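Local coordinates for ABC transporter, substrate binding protein (Agrobacterium tumefaciens, PDB 3C9H) that probably captures a solute in the periplasm for import by an ABC transporter, and binds a magnesium ion, at residues Q20-P25 and L42-A47; K79-G84 and V267-A272; P120-W125 and A129-F134; P144-T147 and P151-T154; K211-S214 and A218-E221. All coordinates share one frame; numbering follows the deposited sequence.

How the contacts relate
The fold is that expected of a periplasmic binding protein, two alpha/beta lobes probably facing each other across a cleft. Contacts 1, 2 and 3 appear to belong to one lobe, and contacts 4 and 5 to the other. The magnesium ion is held by Asp-43 of contact 1, while the side chain of Ala-218 in contact 5 lies about 10 Å from the metal, outside its coordination shell. Nearest atoms of contacts 1 and 5 are about 7 Å apart. Contact 2 lies at the end of strand 258-268 and contact 3 on its neighbour, strand 129-131, with centres about 23 Å apart. Contacts 2 and 4 are the most distant pair, their centres about 47 Å apart.

Contact 1: Q20-P25 and L42-A47; sequences QVAVFP and LDEPLA. With MG (magnesium ion), chain C.
Beside the magnesium site, strand 20-24 passes the first turn of helix 44-57, and Glu-44 bridges the two by touching Ala-22 and Phe-24. Its CG stands anti to the backbone N (chi1 -172°), which sends the chain out from the helix, and a bend at chi2 then brings the carboxylate alongside the strand. OE2 does the touching: it lies 3.5 Å from CZ of Phe-24, at the ring edge and near the ring plane, and 3.7 Å from CB of Ala-22. Ring and carboxylate are nearly coplanar, 29° apart; lying at the edge, the oxygen faces the slightly positive C-H rim of the phenyl and not its pi cloud. No hydrogen bond crosses here. One residue back, at the N-cap position, Asp-43 turns the other way and gives OD1 to the magnesium ion at 2.3 Å. A water sits 2.3 Å from the same metal, and Ser-41 O is a further ligand. Among its neighbours, strand 20-24 runs antiparallel to strand 62-67, with Ala-22 paired to Tyr-65 and Phe-24 to Val-63; Asp-67, on that strand's end, accepts the Glu-44 N-H, while Tyr-238 of helix 236-245 bonds to Asp-43 N.

Contact 2: K79-G84 and V267-A272; sequences KETDAG and VPEAAA
Thr-81, on the last turn of helix 70-82, meets Ala-270 and Glu-269 in the turn that follows strand 258-268. The direct contacts are van der Waals. Ala-270 CB sits against both branches of the threonine, 3.8 Å from Thr-81 OG1 and 4.2 Å from Thr-81 CG2. The methyl CG2 also lies 3.9 Å from Glu-269 OE1, which curls back toward the helix because the glutamate chain bends at chi2 (-89°).

The polar link is carried by a water. It donates to Thr-81 OG1 at 2.7 Å and accepts from Ala-270 N at 3.1 Å, joining the helix side chain to the backbone of the turn. Chi1 of -58° holds OG1 beside the threonine's own N, where it also bonds to Ile-77 O, one turn earlier in the helix.

Backbone bonds shape both partners. Residues 268 to 271 form a type I beta turn, closed by Ala-271 N to Pro-268 O at 3.2 Å. The helix finishes in a Schellman motif at Gly-84, whose N reaches Thr-81 O at 3.0 Å and whose phi is positive.

With no direct hydrogen bond or salt bridge between the two segments, helix end and turn are joined by van der Waals packing, mostly of methyl groups, and by one water. Thr-81 OG1 gives its proton to Ile-77 O and accepts from that water, so the hydroxyl's rotation is fixed from both sides.

Contact 3: P120-W125 and A129-F134; sequences PAWANW and AYALTF
Trp-122 and Phe-134 cross at about a right angle, the indole bringing CH2 to within 4.1 Å of Phe-134 CD1, at the edge of the phenyl ring and near its plane. The next indole atom, Trp-122 CZ3, rests 3.8 Å from Ala-131 CB. Chi1 of 69° places the tryptophan's CG between its backbone N and carbonyl carbon, folding the indole back over its own chain, and Ala-123 CB fills the centre of one face, 3.6 Å above the ring plane. That same methyl meets Ala-131 CB, also at 3.6 Å. This cluster sits at the open end of an antiparallel beta hairpin, strands 124-125 and 129-131. Its hydrogen-bonded pair, Trp-125 with Ala-129, is doubly linked: Trp-125 N to Ala-129 O at 2.9 Å and Ala-129 N to Trp-125 O at 3.2 Å. Further along, Ala-131 N bonds to Ala-123 O at 2.9 Å. In the non-hydrogen-bonded pair, Asn-124 and Tyr-130 lie side by side and point the same way, with amide and ring planes 36° apart and Asn-124 ND2 3.7 Å from Tyr-130 CE1. Their polar ends are tied outside the pair: Asn-124 OD1 takes the N-H of Asn-127 in the hairpin turn, and Tyr-130 OH bonds to Ser-111 O and Ser-116 OG.

Contact 4: P144-T147 and P151-T154; sequences PSFT and PPAT
With chi1 at -75°, the CG of Phe-146 stands opposite the carbonyl carbon and beside the backbone N, and chi2 of -92° turns the phenyl ring so that one face receives Pro-151. The two residues belong to the connection that leaves strand 135-142 and enters helix 155-164, and the chain loops out and returns between them so that an aromatic side chain packs on a pair of consecutive prolines. The principal interaction is a CH-pi contact: Pro-151 CB lies 4.0 Å from the centroid of the Phe-146 ring, 19° off the ring normal, a little displaced toward the rim. The closest approach is by the proline's backbone carbon, with Pro-151 CA 3.5 Å from Phe-146 CD1, so the ring bears on the main chain as well as on the pyrrolidine. Pro-151 and Phe-146 meet at a slant. No hydrogen bond joins the two segments, and the attachment is apolar packing alone.

The ring has further company. Tyr-161 of helix 155-164 meets it with its own ring at an inclination, and Leu-230 of strand 230-235 touches both Phe-146 and Pro-152. Beyond the prolines the chain turns into the helix at Thr-154, which occupies the N-cap position and caps it with OG1 bonded to Glu-157 N. Pro-152 adds a smaller contact to the phenyl, reaching it obliquely with the side-chain ring carbon bonded to its backbone N: CD lies 4.0 Å from Phe-146 CE1.

Contact 5: K211-S214 and A218-E221; sequences KVYS and AILE
Tyr-213, at the end of strand 211-213, packs against Ala-218 and Ile-219 in helix 216-224. Its CB already has both as neighbours: Ile-219 CG1 at 4.0 Å and Ala-218 CB at 4.1 Å. At CG, where the ring begins, the two partners stand at equal distance, each 4.1 Å from that atom. The two CD atoms then divide them. Tyr-213 CD1 meets the alanine methyl, Ala-218 CB, at 3.8 Å, and Tyr-213 CD2 meets the isoleucine methylene, Ile-219 CG1, also at 3.8 Å. Both partners approach the ring obliquely. The helix thus packs on the CB end of the tyrosine; the outer ring atoms and OH have no partner in 218-221 within 4.2 Å. Chi1 of -67° puts the tyrosine CG beside its own N and opposite the carbonyl carbon; Ile-219 takes a similar turn (chi1 -66°), which directs CG1 toward the strand although the two side chains meet at a slant. The contact is wholly apolar, with no hydrogen bond between the segments.

In the fold, strands 211-213 and 230-235 flank strand 173-176 in parallel, and helix 216-224 connects them, a beta-alpha-beta crossover consistent with the alpha/beta lobes of periplasmic binding proteins. Ile-219 also reaches Ala-174 and Ile-234 of the neighbouring strands, whereas Leu-220 turns to Tyr-238 and Trp-242 of helix 236-245.

Contact 1: Q20-P25 and L42-A47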
# COMPACT_ATOMS: atom_id res chain seq x y z
N GLN A 20 -12.58 -6.34 -8.36
CA GLN A 20 -13.68 -5.43 -8.64
C GLN A 20 -13.26 -4.70 -9.91
O GLN A 20 -12.23 -3.99 -9.93
CB GLN A 20 -13.95 -4.43 -7.51
CG GLN A 20 -13.90 -4.99 -6.09
CD GLN A 20 -15.13 -5.80 -5.66
OE1 GLN A 20 -16.22 -5.72 -6.27
NE2 GLN A 20 -14.97 -6.55 -4.56
N VAL A 21 -14.03 -4.90 -10.96
CA VAL A 21 -13.75 -4.33 -12.25
C VAL A 21 -14.64 -3.12 -12.49
O VAL A 21 -15.87 -3.18 -12.29
CB VAL A 21 -13.97 -5.36 -13.36
CG1 VAL A 21 -13.68 -4.74 -14.71
CG2 VAL A 21 -13.10 -6.60 -13.12
N ALA A 22 -14.02 -2.02 -12.92
CA ALA A 22 -14.70 -0.81 -13.33
C ALA A 22 -14.23 -0.40 -14.72
O ALA A 22 -13.02 -0.23 -14.95
CB ALA A 22 -14.41 0.32 -12.32
N VAL A 23 -15.16 -0.23 -15.65
CA VAL A 23 -14.83 0.10 -17.03
C VAL A 23 -15.27 1.54 -17.36
O VAL A 23 -16.46 1.86 -17.31
CB VAL A 23 -15.43 -0.92 -18.03
CG1 VAL A 23 -15.07 -0.55 -19.46
CG2 VAL A 23 -14.95 -2.34 -17.74
N PHE A 24 -14.30 2.38 -17.69
CA PHE A 24 -14.53 3.79 -18.01
C PHE A 24 -14.44 4.01 -19.55
O PHE A 24 -13.36 3.97 -20.13
CB PHE A 24 -13.51 4.67 -17.30
CG PHE A 24 -13.56 4.59 -15.80
CD1 PHE A 24 -14.09 5.62 -15.06
CD2 PHE A 24 -13.01 3.51 -15.13
CE1 PHE A 24 -14.12 5.56 -13.70
CE2 PHE A 24 -13.05 3.44 -13.77
CZ PHE A 24 -13.60 4.45 -13.06
N PRO A 25 -15.57 4.29 -20.21
CA PRO A 25 -15.52 4.53 -21.67
C PRO A 25 -14.72 5.75 -22.04
O PRO A 25 -14.61 6.67 -21.23
CB PRO A 25 -16.99 4.74 -22.04
CG PRO A 25 -17.74 4.10 -20.95
CD PRO A 25 -16.96 4.36 -19.71
N LEU A 42 -4.94 -0.14 -5.59
CA LEU A 42 -5.47 1.13 -5.12
C LEU A 42 -6.99 1.05 -5.17
O LEU A 42 -7.58 0.87 -6.25
CB LEU A 42 -4.92 2.31 -5.93
CG LEU A 42 -5.41 3.73 -5.52
CD1 LEU A 42 -5.08 4.10 -4.07
CD2 LEU A 42 -4.90 4.81 -6.42
N ASP A 43 -7.63 1.16 -4.01
CA ASP A 43 -9.09 1.02 -3.92
C ASP A 43 -9.76 1.94 -4.95
O ASP A 43 -9.46 3.16 -5.01
CB ASP A 43 -9.61 1.36 -2.53
CG ASP A 43 -9.19 0.35 -1.46
OD1 ASP A 43 -8.35 -0.53 -1.73
OD2 ASP A 43 -9.72 0.44 -0.34
N GLU A 44 -10.66 1.37 -5.74
CA GLU A 44 -11.22 2.05 -6.91
C GLU A 44 -11.78 3.44 -6.65
O GLU A 44 -11.52 4.33 -7.45
CB GLU A 44 -12.23 1.16 -7.63
CG GLU A 44 -12.71 1.74 -8.97
CD GLU A 44 -13.95 2.61 -8.86
OE1 GLU A 44 -14.50 2.72 -7.73
OE2 GLU A 44 -14.38 3.14 -9.91
N PRO A 45 -12.54 3.66 -5.56
CA PRO A 45 -13.06 5.02 -5.36
C PRO A 45 -11.99 6.07 -5.17
O PRO A 45 -12.17 7.19 -5.61
CB PRO A 45 -13.99 4.89 -4.16
CG PRO A 45 -14.34 3.43 -4.11
CD PRO A 45 -13.08 2.74 -4.54
N LEU A 46 -10.86 5.71 -4.57
CA LEU A 46 -9.73 6.63 -4.46
C LEU A 46 -8.98 6.78 -5.80
O LEU A 46 -8.35 7.81 -6.08
CB LEU A 46 -8.80 6.15 -3.35
CG LEU A 46 -8.15 7.10 -2.35
CD1 LEU A 46 -9.02 8.28 -1.92
CD2 LEU A 46 -7.68 6.26 -1.15
N ALA A 47 -9.04 5.75 -6.64
CA ALA A 47 -8.38 5.75 -7.93
C ALA A 47 -9.12 6.62 -8.98
O ALA A 47 -8.51 7.08 -9.94
CB ALA A 47 -8.21 4.31 -8.44
MG MG C . -6.68 -2.12 -1.99
O HOH W 1 -8.13 -3.40 -3.20

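Contact 2: K79-G84 and V267-A272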
# COMPACT_ATOMS: atom_id res chain seq x y z
N LYS A 79 0.89 -16.02 -14.00
CA LYS A 79 0.08 -17.04 -14.67
C LYS A 79 -0.25 -16.73 -16.11
O LYS A 79 -0.11 -17.58 -16.98
CB LYS A 79 -1.21 -17.28 -13.92
CG LYS A 79 -1.01 -18.17 -12.76
CD LYS A 79 -2.31 -18.41 -12.03
CE LYS A 79 -2.10 -18.87 -10.57
NZ LYS A 79 -3.16 -18.22 -9.72
N GLU A 80 -0.71 -15.51 -16.36
CA GLU A 80 -1.07 -15.10 -17.70
C GLU A 80 0.15 -15.05 -18.61
O GLU A 80 0.10 -15.55 -19.73
CB GLU A 80 -1.81 -13.75 -17.70
CG GLU A 80 -3.23 -13.88 -17.13
CD GLU A 80 -3.94 -12.55 -16.87
OE1 GLU A 80 -3.31 -11.47 -16.86
OE2 GLU A 80 -5.19 -12.60 -16.65
N THR A 81 1.24 -14.48 -18.12
CA THR A 81 2.46 -14.39 -18.90
C THR A 81 2.97 -15.80 -19.21
O THR A 81 3.24 -16.10 -20.36
CB THR A 81 3.55 -13.58 -18.17
OG1 THR A 81 3.06 -12.26 -17.88
CG2 THR A 81 4.82 -13.47 -19.06
N ASP A 82 3.05 -16.66 -18.21
CA ASP A 82 3.55 -18.03 -18.38
C ASP A 82 2.71 -18.81 -19.40
O ASP A 82 3.24 -19.66 -20.13
CB ASP A 82 3.57 -18.79 -17.05
CG ASP A 82 4.71 -18.37 -16.11
OD1 ASP A 82 5.61 -17.59 -16.49
OD2 ASP A 82 4.68 -18.82 -14.95
N ALA A 83 1.42 -18.53 -19.42
CA ALA A 83 0.46 -19.18 -20.33
C ALA A 83 0.58 -18.75 -21.80
O ALA A 83 -0.10 -19.31 -22.65
CB ALA A 83 -0.96 -18.94 -19.83
N GLY A 84 1.42 -17.77 -22.09
CA GLY A 84 1.56 -17.25 -23.44
C GLY A 84 0.46 -16.27 -23.80
O GLY A 84 0.29 -15.91 -24.97
N VAL A 267 5.07 -1.70 -16.28
CA VAL A 267 4.38 -2.19 -17.45
C VAL A 267 4.84 -3.62 -17.65
O VAL A 267 6.03 -3.86 -17.82
CB VAL A 267 4.76 -1.38 -18.71
CG1 VAL A 267 4.19 -2.04 -19.98
CG2 VAL A 267 4.30 0.07 -18.55
N PRO A 268 3.91 -4.58 -17.56
CA PRO A 268 4.22 -5.97 -17.80
C PRO A 268 4.80 -6.24 -19.21
O PRO A 268 4.41 -5.62 -20.20
CB PRO A 268 2.85 -6.67 -17.61
CG PRO A 268 2.09 -5.75 -16.66
CD PRO A 268 2.49 -4.39 -17.19
N GLU A 269 5.75 -7.16 -19.27
CA GLU A 269 6.31 -7.66 -20.52
C GLU A 269 5.23 -8.12 -21.51
O GLU A 269 5.36 -7.89 -22.72
CB GLU A 269 7.26 -8.81 -20.20
CG GLU A 269 8.06 -9.30 -21.37
CD GLU A 269 7.37 -10.39 -22.17
OE1 GLU A 269 6.36 -10.95 -21.68
OE2 GLU A 269 7.87 -10.71 -23.28
N ALA A 270 4.17 -8.76 -21.00
CA ALA A 270 3.10 -9.34 -21.83
C ALA A 270 1.87 -8.43 -21.98
O ALA A 270 0.78 -8.88 -22.36
CB ALA A 270 2.67 -10.66 -21.26
N ALA A 271 2.05 -7.16 -21.70
CA ALA A 271 1.02 -6.15 -21.94
C ALA A 271 0.51 -6.27 -23.37
O ALA A 271 1.31 -6.42 -24.30
CB ALA A 271 1.58 -4.76 -21.71
N ALA A 272 -0.81 -6.19 -23.54
CA ALA A 272 -1.39 -6.14 -24.86
C ALA A 272 -1.14 -4.76 -25.47
O ALA A 272 -0.95 -4.63 -26.68
CB ALA A 272 -2.88 -6.46 -24.80
O HOH W 2 4.31 -9.89 -18.15

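Contact 3: P120-W125 and A129-F134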
# COMPACT_ATOMS: atom_id res chain seq x y z
N PRO A 120 13.40 10.40 -8.40
CA PRO A 120 14.32 10.12 -7.30
C PRO A 120 14.93 8.74 -7.44
O PRO A 120 14.23 7.78 -7.76
CB PRO A 120 13.44 10.27 -6.07
CG PRO A 120 12.45 11.31 -6.48
CD PRO A 120 12.13 10.94 -7.88
N ALA A 121 16.24 8.65 -7.23
CA ALA A 121 17.01 7.44 -7.52
C ALA A 121 16.54 6.24 -6.70
O ALA A 121 16.47 5.10 -7.20
CB ALA A 121 18.53 7.72 -7.31
N TRP A 122 16.22 6.48 -5.44
CA TRP A 122 15.68 5.43 -4.58
C TRP A 122 14.37 4.82 -5.13
O TRP A 122 14.03 3.70 -4.81
CB TRP A 122 15.42 5.97 -3.17
CG TRP A 122 14.31 6.96 -3.02
CD1 TRP A 122 14.42 8.31 -3.00
CD2 TRP A 122 12.91 6.67 -2.81
NE1 TRP A 122 13.19 8.89 -2.84
CE2 TRP A 122 12.24 7.90 -2.72
CE3 TRP A 122 12.17 5.49 -2.72
CZ2 TRP A 122 10.88 7.99 -2.51
CZ3 TRP A 122 10.80 5.57 -2.57
CH2 TRP A 122 10.17 6.81 -2.43
N ALA A 123 13.66 5.60 -5.93
CA ALA A 123 12.32 5.29 -6.39
C ALA A 123 12.30 4.73 -7.81
O ALA A 123 11.24 4.60 -8.43
CB ALA A 123 11.41 6.54 -6.26
N ASN A 124 13.47 4.36 -8.33
CA ASN A 124 13.58 3.84 -9.69
C ASN A 124 14.50 2.62 -9.75
O ASN A 124 15.71 2.75 -9.50
CB ASN A 124 14.13 4.96 -10.58
CG ASN A 124 14.28 4.54 -12.02
OD1 ASN A 124 14.10 3.38 -12.37
ND2 ASN A 124 14.62 5.50 -12.87
N TRP A 125 13.94 1.46 -10.06
CA TRP A 125 14.72 0.26 -10.40
C TRP A 125 14.76 0.09 -11.93
O TRP A 125 13.76 -0.26 -12.54
CB TRP A 125 14.15 -1.01 -9.75
CG TRP A 125 15.05 -2.22 -9.91
CD1 TRP A 125 16.20 -2.48 -9.22
CD2 TRP A 125 14.90 -3.32 -10.84
NE1 TRP A 125 16.76 -3.66 -9.65
CE2 TRP A 125 15.99 -4.19 -10.64
CE3 TRP A 125 13.96 -3.63 -11.84
CZ2 TRP A 125 16.16 -5.38 -11.39
CZ3 TRP A 125 14.13 -4.82 -12.58
CH2 TRP A 125 15.21 -5.67 -12.35
N ALA A 129 10.57 -0.52 -12.74
CA ALA A 129 9.70 -0.38 -11.57
C ALA A 129 9.93 0.97 -10.89
O ALA A 129 11.08 1.33 -10.52
CB ALA A 129 9.98 -1.49 -10.57
N TYR A 130 8.86 1.73 -10.74
CA TYR A 130 8.91 3.06 -10.16
C TYR A 130 8.03 3.16 -8.92
O TYR A 130 6.83 2.84 -8.97
CB TYR A 130 8.40 4.09 -11.17
CG TYR A 130 9.22 4.21 -12.44
CD1 TYR A 130 10.23 5.13 -12.53
CD2 TYR A 130 8.93 3.43 -13.58
CE1 TYR A 130 10.99 5.29 -13.70
CE2 TYR A 130 9.69 3.58 -14.76
CZ TYR A 130 10.71 4.51 -14.80
OH TYR A 130 11.45 4.70 -15.93
N ALA A 131 8.61 3.65 -7.84
CA ALA A 131 7.88 3.97 -6.62
C ALA A 131 7.19 5.29 -6.84
O ALA A 131 7.85 6.28 -7.20
CB ALA A 131 8.84 4.10 -5.42
N LEU A 132 5.89 5.36 -6.60
CA LEU A 132 5.10 6.55 -6.98
C LEU A 132 4.43 7.34 -5.86
O LEU A 132 3.90 8.44 -6.12
CB LEU A 132 4.04 6.15 -8.03
CG LEU A 132 4.62 5.52 -9.30
CD1 LEU A 132 3.48 4.86 -10.15
CD2 LEU A 132 5.38 6.56 -10.11
N THR A 133 4.40 6.77 -4.65
CA THR A 133 3.74 7.35 -3.50
C THR A 133 4.64 7.16 -2.29
O THR A 133 5.64 6.44 -2.35
CB THR A 133 2.40 6.63 -3.20
OG1 THR A 133 2.67 5.29 -2.72
CG2 THR A 133 1.49 6.58 -4.45
N PHE A 134 4.26 7.76 -1.17
CA PHE A 134 5.02 7.67 0.09
C PHE A 134 3.96 7.59 1.22
O PHE A 134 3.44 8.61 1.65
CB PHE A 134 5.91 8.92 0.17
CG PHE A 134 7.04 8.85 1.17
CD1 PHE A 134 8.20 8.14 0.88
CD2 PHE A 134 6.96 9.54 2.37
CE1 PHE A 134 9.26 8.09 1.81
CE2 PHE A 134 8.00 9.51 3.29
CZ PHE A 134 9.15 8.78 3.01

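Contact 4: P144-T147 and P151-T154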
# COMPACT_ATOMS: atom_id res chain seq x y z
N PRO A 144 -14.53 7.61 20.21
CA PRO A 144 -15.44 7.42 21.36
C PRO A 144 -14.99 6.40 22.39
O PRO A 144 -15.47 6.44 23.53
CB PRO A 144 -16.75 6.96 20.72
CG PRO A 144 -16.70 7.57 19.35
CD PRO A 144 -15.25 7.44 18.94
N SER A 145 -14.10 5.48 22.02
CA SER A 145 -13.60 4.46 22.95
C SER A 145 -12.41 4.94 23.77
O SER A 145 -12.01 4.25 24.69
CB SER A 145 -13.19 3.17 22.20
OG SER A 145 -14.31 2.53 21.65
N PHE A 146 -11.84 6.09 23.43
CA PHE A 146 -10.65 6.60 24.10
C PHE A 146 -10.95 7.94 24.74
O PHE A 146 -10.33 8.95 24.46
CB PHE A 146 -9.49 6.71 23.14
CG PHE A 146 -8.89 5.38 22.82
CD1 PHE A 146 -7.83 4.88 23.57
CD2 PHE A 146 -9.45 4.58 21.85
CE1 PHE A 146 -7.30 3.63 23.31
CE2 PHE A 146 -8.92 3.31 21.58
CZ PHE A 146 -7.85 2.85 22.33
N THR A 147 -11.92 7.90 25.63
CA THR A 147 -12.37 9.11 26.28
C THR A 147 -11.71 9.40 27.63
O THR A 147 -11.61 10.55 27.97
CB THR A 147 -13.87 9.14 26.36
OG1 THR A 147 -14.33 7.86 26.84
CG2 THR A 147 -14.46 9.42 24.91
N PRO A 151 -5.09 7.19 23.01
CA PRO A 151 -4.65 5.92 22.45
C PRO A 151 -3.13 5.75 22.50
O PRO A 151 -2.42 6.74 22.65
CB PRO A 151 -5.15 5.98 21.01
CG PRO A 151 -5.18 7.41 20.68
CD PRO A 151 -5.62 8.09 21.96
N PRO A 152 -2.65 4.50 22.37
CA PRO A 152 -1.21 4.20 22.36
C PRO A 152 -0.54 4.82 21.14
O PRO A 152 -1.15 4.88 20.08
CB PRO A 152 -1.16 2.67 22.33
CG PRO A 152 -2.47 2.25 21.75
CD PRO A 152 -3.46 3.28 22.18
N ALA A 153 0.68 5.34 21.33
CA ALA A 153 1.44 6.03 20.28
C ALA A 153 2.75 5.32 19.91
O ALA A 153 3.47 5.76 19.03
CB ALA A 153 1.74 7.46 20.72
N THR A 154 3.05 4.22 20.60
CA THR A 154 4.20 3.40 20.33
C THR A 154 3.76 1.95 20.48
O THR A 154 2.68 1.67 21.02
CB THR A 154 5.37 3.66 21.32
OG1 THR A 154 5.03 3.16 22.61
CG2 THR A 154 5.73 5.14 21.39

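Contact 5: K211-S214 and A218-E221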
# COMPACT_ATOMS: atom_id res chain seq x y z
N LYS A 211 -8.25 -9.89 15.28
CA LYS A 211 -8.88 -10.32 14.04
C LYS A 211 -8.08 -9.80 12.87
O LYS A 211 -7.65 -8.64 12.87
CB LYS A 211 -10.29 -9.77 13.97
CG LYS A 211 -11.13 -10.18 15.21
CD LYS A 211 -12.58 -10.33 14.86
CE LYS A 211 -13.34 -11.00 16.02
NZ LYS A 211 -12.51 -12.09 16.64
N VAL A 212 -7.89 -10.64 11.86
CA VAL A 212 -7.01 -10.28 10.73
C VAL A 212 -7.79 -10.22 9.43
O VAL A 212 -8.68 -11.05 9.15
CB VAL A 212 -5.79 -11.21 10.64
CG1 VAL A 212 -4.92 -11.12 11.91
CG2 VAL A 212 -6.21 -12.61 10.40
N TYR A 213 -7.48 -9.21 8.61
CA TYR A 213 -8.21 -8.96 7.38
C TYR A 213 -7.22 -8.73 6.24
O TYR A 213 -6.06 -8.34 6.47
CB TYR A 213 -9.12 -7.72 7.52
CG TYR A 213 -10.24 -7.91 8.50
CD1 TYR A 213 -11.51 -8.32 8.07
CD2 TYR A 213 -10.03 -7.77 9.86
CE1 TYR A 213 -12.54 -8.54 8.96
CE2 TYR A 213 -11.07 -8.01 10.78
CZ TYR A 213 -12.31 -8.40 10.32
OH TYR A 213 -13.35 -8.63 11.19
N SER A 214 -7.71 -8.89 5.02
CA SER A 214 -6.91 -8.70 3.83
C SER A 214 -6.84 -7.24 3.38
O SER A 214 -6.01 -6.90 2.57
CB SER A 214 -7.45 -9.59 2.70
OG SER A 214 -8.73 -9.14 2.23
N ALA A 218 -11.60 -2.93 5.24
CA ALA A 218 -12.39 -3.79 6.14
C ALA A 218 -12.16 -3.41 7.61
O ALA A 218 -13.07 -3.40 8.44
CB ALA A 218 -12.06 -5.29 5.93
N ILE A 219 -10.92 -3.12 7.94
CA ILE A 219 -10.57 -2.75 9.31
C ILE A 219 -11.13 -1.36 9.60
O ILE A 219 -11.77 -1.15 10.61
CB ILE A 219 -9.07 -2.83 9.55
CG1 ILE A 219 -8.58 -4.28 9.44
CG2 ILE A 219 -8.73 -2.19 10.92
CD1 ILE A 219 -7.03 -4.42 9.38
N LEU A 220 -10.95 -0.43 8.67
CA LEU A 220 -11.45 0.92 8.85
C LEU A 220 -12.95 0.96 9.08
O LEU A 220 -13.41 1.66 10.00
CB LEU A 220 -11.01 1.83 7.70
CG LEU A 220 -9.53 2.22 7.78
CD1 LEU A 220 -9.05 2.72 6.44
CD2 LEU A 220 -9.28 3.28 8.88
N GLU A 221 -13.73 0.21 8.30
CA GLU A 221 -15.20 0.17 8.53
C GLU A 221 -15.55 -0.26 9.95
O GLU A 221 -16.44 0.31 10.54
CB GLU A 221 -16.00 -0.62 7.47
CG GLU A 221 -15.46 -1.93 7.03
CD GLU A 221 -16.02 -2.41 5.67
OE1 GLU A 221 -15.64 -1.86 4.58
OE2 GLU A 221 -16.81 -3.38 5.69